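Local coordinates for protein mandelate racemase/muconate lactonizing enzyme (Roseovarius nubinhibens, PDB 2QDD) that is of unknown function but belongs to the magnesium-dependent mandelate racemase/muconate lactonizing enzyme family of the enolase superfamily, and probably acts on a carboxylate substrate, at residues C53-G56 / H57-P61; P173-D176 / I177-E181. All coordinates share one frame; numbering follows the deposited sequence. Where two conformers were deposited one is given.

Contact 1: C53-G56 / H57-P61; sequences CPWG and HSYLP
Y59 turns back toward W55 round a tight bend of the loop, and its side chain can be followed outward from the backbone. Its CB lies 3.3 Å from W55 O and 4.0 Å from W55 CB, at the edge of the indole and near the indole plane. Next along the chain, Y59 CG is 4.1 Å and Y59 CD2 3.9 Å from W55 CB, an apolar touch in which W55 CB meets the phenol ring obliquely. The five-membered ring of W55 directs its edge at the face of Y59. The planes meet at 74° and the centroids are 5.7 Å apart, a T-shaped stack. A chi1 of 179° puts Y59 CG anti to the backbone N, which lays CB and CD2 against W55 CB; the W55 side chain leads away from there. At the tip, Y59 OH is hydrogen-bonded to E244 OE2 and K267 NZ, while W55 NE1 bonds to Y21 OH. These outer bonds anchor both rings.

W55 is the centre of an inverse gamma turn, and G56 follows with positive phi. Two waters bridge the bend. Water 1 donates to W55 O at 2.8 Å and also bonds S58 OG at 2.8 Å. Water 2 lies close to G56 O and accepts a bond from L60 N at 3.1 Å. H57 ND1 bonds to Q96 O of the second subunit.

E244 and D243 are magnesium ligands, and the Y59 side chain lies beside both. The arrangement fits the N-terminal capping domain of the enolase superfamily, in which a loop after the early strands reaches over the mouth of the barrel and helps to close the active site.

Contact 2: P173-D176 / I177-E181; sequences PAQD and IARIE
D176 OD1 is gripped by two groups. R179 NH1, one turn further along the helix, lies 3.0 Å from D176 OD1 in a salt bridge, and G169 N gives a second hydrogen bond. The R179 bond is weak, with an N-H...O angle of only 125°, and the carboxylate and guanidinium planes stand 69° apart. The other oxygen, D176 OD2, takes W201 NE1. Three donors thus surround the buried carboxylate, one of them through a weak bond, and probably stabilise its negative charge.

R179 runs extended from CG to NE and passes Q175 O on the way, with R179 CG 3.3 Å from that oxygen. Q175 lies beside it and points the same way. Its CG sits over one face of the guanidinium, 3.9 Å above the plane and offset toward the rim.

Apolar groups pack on the backbone. I177 CD1 is 3.4 Å from P173 O, and I180 CG1 is 3.3 Å from D176 O. I177, I180 and P173 also meet V209 of helix 203-210. The same two carbonyls accept i+4 bonds: I177 N bonds P173 O at 3.0 Å, and I180 N bonds D176 O at 2.9 Å.

This is the first part of helix 173-185, the helix of the beta-alpha-beta crossover between strands 163-167 and 192-196 in the enolase-type barrel.

In the fold
Contacts 1 and 2 belong to different parts of the enolase-type fold. Their centres are 28 Å apart and their nearest atoms about 17 Å apart, so they do not touch. Contact 1 belongs to the N-terminal domain and reaches the magnesium site directly, with the Y59 side chain about 3 Å from that of E244. Contact 2 lies on an outer helix of the barrel. The side chain of I180 is about 10 Å from that of D196, another magnesium ligand. Strand 192-196, which follows this helix, carries D196. No magnesium is bound to this chain in the model.

Contact 1: C53-G56 / H57-P61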
# COMPACT_ATOMS: atom_id res chain seq x y z
N CYS A 53 7.31 -21.64 -34.42
CA CYS A 53 6.40 -21.07 -35.40
C CYS A 53 5.52 -19.95 -34.82
O CYS A 53 4.44 -20.23 -34.28
CB CYS A 53 5.57 -22.17 -36.06
SG CYS A 53 4.49 -21.56 -37.35
N PRO A 54 5.98 -18.69 -34.94
CA PRO A 54 5.20 -17.51 -34.56
C PRO A 54 3.90 -17.37 -35.35
O PRO A 54 3.86 -17.74 -36.53
CB PRO A 54 6.15 -16.35 -34.89
CG PRO A 54 7.51 -16.95 -34.84
CD PRO A 54 7.32 -18.32 -35.42
N TRP A 55 2.86 -16.84 -34.72
CA TRP A 55 1.58 -16.62 -35.40
C TRP A 55 1.63 -15.36 -36.27
O TRP A 55 1.10 -14.31 -35.90
CB TRP A 55 0.43 -16.56 -34.41
CG TRP A 55 -0.92 -16.64 -35.06
CD1 TRP A 55 -1.77 -15.60 -35.33
CD2 TRP A 55 -1.57 -17.83 -35.54
NE1 TRP A 55 -2.91 -16.07 -35.94
CE2 TRP A 55 -2.82 -17.43 -36.08
CE3 TRP A 55 -1.23 -19.19 -35.55
CZ2 TRP A 55 -3.72 -18.34 -36.64
CZ3 TRP A 55 -2.13 -20.10 -36.11
CH2 TRP A 55 -3.36 -19.67 -36.64
N GLY A 56 2.27 -15.47 -37.43
CA GLY A 56 2.70 -14.30 -38.19
C GLY A 56 3.76 -13.50 -37.46
O GLY A 56 4.45 -14.02 -36.58
N HIS A 57 3.90 -12.23 -37.83
CA HIS A 57 4.91 -11.36 -37.23
C HIS A 57 4.29 -10.20 -36.44
O HIS A 57 5.01 -9.32 -35.98
CB HIS A 57 5.89 -10.84 -38.29
CG HIS A 57 5.23 -10.22 -39.48
ND1 HIS A 57 4.70 -8.95 -39.47
CD2 HIS A 57 5.01 -10.70 -40.73
CE1 HIS A 57 4.18 -8.67 -40.65
NE2 HIS A 57 4.36 -9.72 -41.44
N SER A 58 2.96 -10.21 -36.28
CA SER A 58 2.25 -9.12 -35.63
C SER A 58 1.66 -9.51 -34.28
O SER A 58 1.26 -8.64 -33.49
CB SER A 58 1.18 -8.53 -36.56
OG SER A 58 -0.05 -9.22 -36.45
N TYR A 59 1.60 -10.81 -34.00
CA TYR A 59 0.95 -11.34 -32.80
C TYR A 59 1.76 -11.08 -31.52
O TYR A 59 1.22 -10.60 -30.53
CB TYR A 59 0.65 -12.83 -32.98
CG TYR A 59 -0.01 -13.49 -31.79
CD1 TYR A 59 -1.27 -13.09 -31.35
CD2 TYR A 59 0.63 -14.51 -31.10
CE1 TYR A 59 -1.87 -13.70 -30.25
CE2 TYR A 59 0.04 -15.12 -30.00
CZ TYR A 59 -1.20 -14.71 -29.58
OH TYR A 59 -1.78 -15.32 -28.49
N LEU A 60 3.04 -11.42 -31.56
CA LEU A 60 3.96 -11.32 -30.43
C LEU A 60 5.29 -10.75 -30.96
O LEU A 60 5.48 -10.68 -32.17
CB LEU A 60 4.18 -12.71 -29.81
CG LEU A 60 3.09 -13.28 -28.90
CD1 LEU A 60 3.43 -14.70 -28.51
CD2 LEU A 60 2.83 -12.43 -27.66
N PRO A 61 6.20 -10.33 -30.05
CA PRO A 61 7.58 -10.01 -30.48
C PRO A 61 8.35 -11.20 -31.02
O PRO A 61 9.24 -11.74 -30.35
CB PRO A 61 8.23 -9.48 -29.20
CG PRO A 61 7.11 -9.10 -28.32
CD PRO A 61 6.02 -10.06 -28.61
O HOH W 1 0.22 -11.91 -37.15
O HOH W 2 4.37 -12.98 -33.91

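Contact 2: P173-D176 / I177-E181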
# COMPACT_ATOMS: atom_id res chain seq x y z
N PRO A 173 -19.32 -1.70 -28.14
CA PRO A 173 -19.65 -2.43 -26.91
C PRO A 173 -20.97 -3.20 -26.99
O PRO A 173 -21.07 -4.30 -26.44
CB PRO A 173 -19.76 -1.31 -25.86
CG PRO A 173 -19.12 -0.12 -26.48
CD PRO A 173 -19.41 -0.25 -27.93
N ALA A 174 -21.96 -2.63 -27.68
CA ALA A 174 -23.32 -3.16 -27.70
C ALA A 174 -23.45 -4.52 -28.40
O ALA A 174 -24.27 -5.35 -28.00
CB ALA A 174 -24.28 -2.15 -28.31
N GLN A 175 -22.63 -4.74 -29.43
CA GLN A 175 -22.59 -6.04 -30.10
C GLN A 175 -21.81 -7.11 -29.34
O GLN A 175 -22.13 -8.29 -29.45
CB GLN A 175 -22.12 -5.92 -31.56
CG GLN A 175 -20.71 -5.34 -31.76
CD GLN A 175 -20.39 -5.04 -33.23
OE1 GLN A 175 -21.22 -4.51 -33.97
NE2 GLN A 175 -19.17 -5.37 -33.65
N ASP A 176 -20.80 -6.70 -28.57
CA ASP A 176 -20.11 -7.61 -27.65
C ASP A 176 -20.99 -8.08 -26.49
O ASP A 176 -20.94 -9.25 -26.11
CB ASP A 176 -18.81 -6.99 -27.11
CG ASP A 176 -17.63 -7.16 -28.06
OD1 ASP A 176 -17.63 -8.11 -28.88
OD2 ASP A 176 -16.69 -6.34 -27.97
N ILE A 177 -21.81 -7.18 -25.95
CA ILE A 177 -22.80 -7.51 -24.92
C ILE A 177 -23.79 -8.56 -25.44
O ILE A 177 -24.04 -9.57 -24.77
CB ILE A 177 -23.53 -6.24 -24.38
CG1 ILE A 177 -22.56 -5.38 -23.57
CG2 ILE A 177 -24.70 -6.62 -23.47
CD1 ILE A 177 -22.84 -3.88 -23.61
N ALA A 178 -24.32 -8.33 -26.64
CA ALA A 178 -25.27 -9.26 -27.28
C ALA A 178 -24.65 -10.61 -27.66
O ALA A 178 -25.34 -11.63 -27.62
CB ALA A 178 -25.92 -8.61 -28.49
N ARG A 179 -23.37 -10.60 -28.03
CA ARG A 179 -22.61 -11.82 -28.26
C ARG A 179 -22.43 -12.64 -26.98
O ARG A 179 -22.73 -13.83 -26.95
CB ARG A 179 -21.23 -11.50 -28.84
CG ARG A 179 -21.20 -11.35 -30.34
CD ARG A 179 -19.89 -10.75 -30.78
NE ARG A 179 -20.02 -10.04 -32.05
CZ ARG A 179 -19.17 -9.13 -32.50
NH1 ARG A 179 -18.09 -8.79 -31.79
NH2 ARG A 179 -19.38 -8.54 -33.67
N ILE A 180 -21.93 -11.98 -25.93
CA ILE A 180 -21.65 -12.63 -24.66
C ILE A 180 -22.92 -13.25 -24.07
O ILE A 180 -22.91 -14.42 -23.68
CB ILE A 180 -20.95 -11.67 -23.66
CG1 ILE A 180 -19.48 -11.44 -24.05
CG2 ILE A 180 -20.99 -12.21 -22.25
CD1 ILE A 180 -18.89 -10.17 -23.49
N GLU A 181 -24.01 -12.49 -24.05
CA GLU A 181 -25.24 -12.94 -23.40
C GLU A 181 -25.97 -14.06 -24.14
O GLU A 181 -26.64 -14.88 -23.51
CB GLU A 181 -26.19 -11.76 -23.12
CG GLU A 181 -25.67 -10.74 -22.12
CD GLU A 181 -25.88 -11.13 -20.65
OE1 GLU A 181 -26.50 -10.32 -19.92
OE2 GLU A 181 -25.42 -12.21 -20.23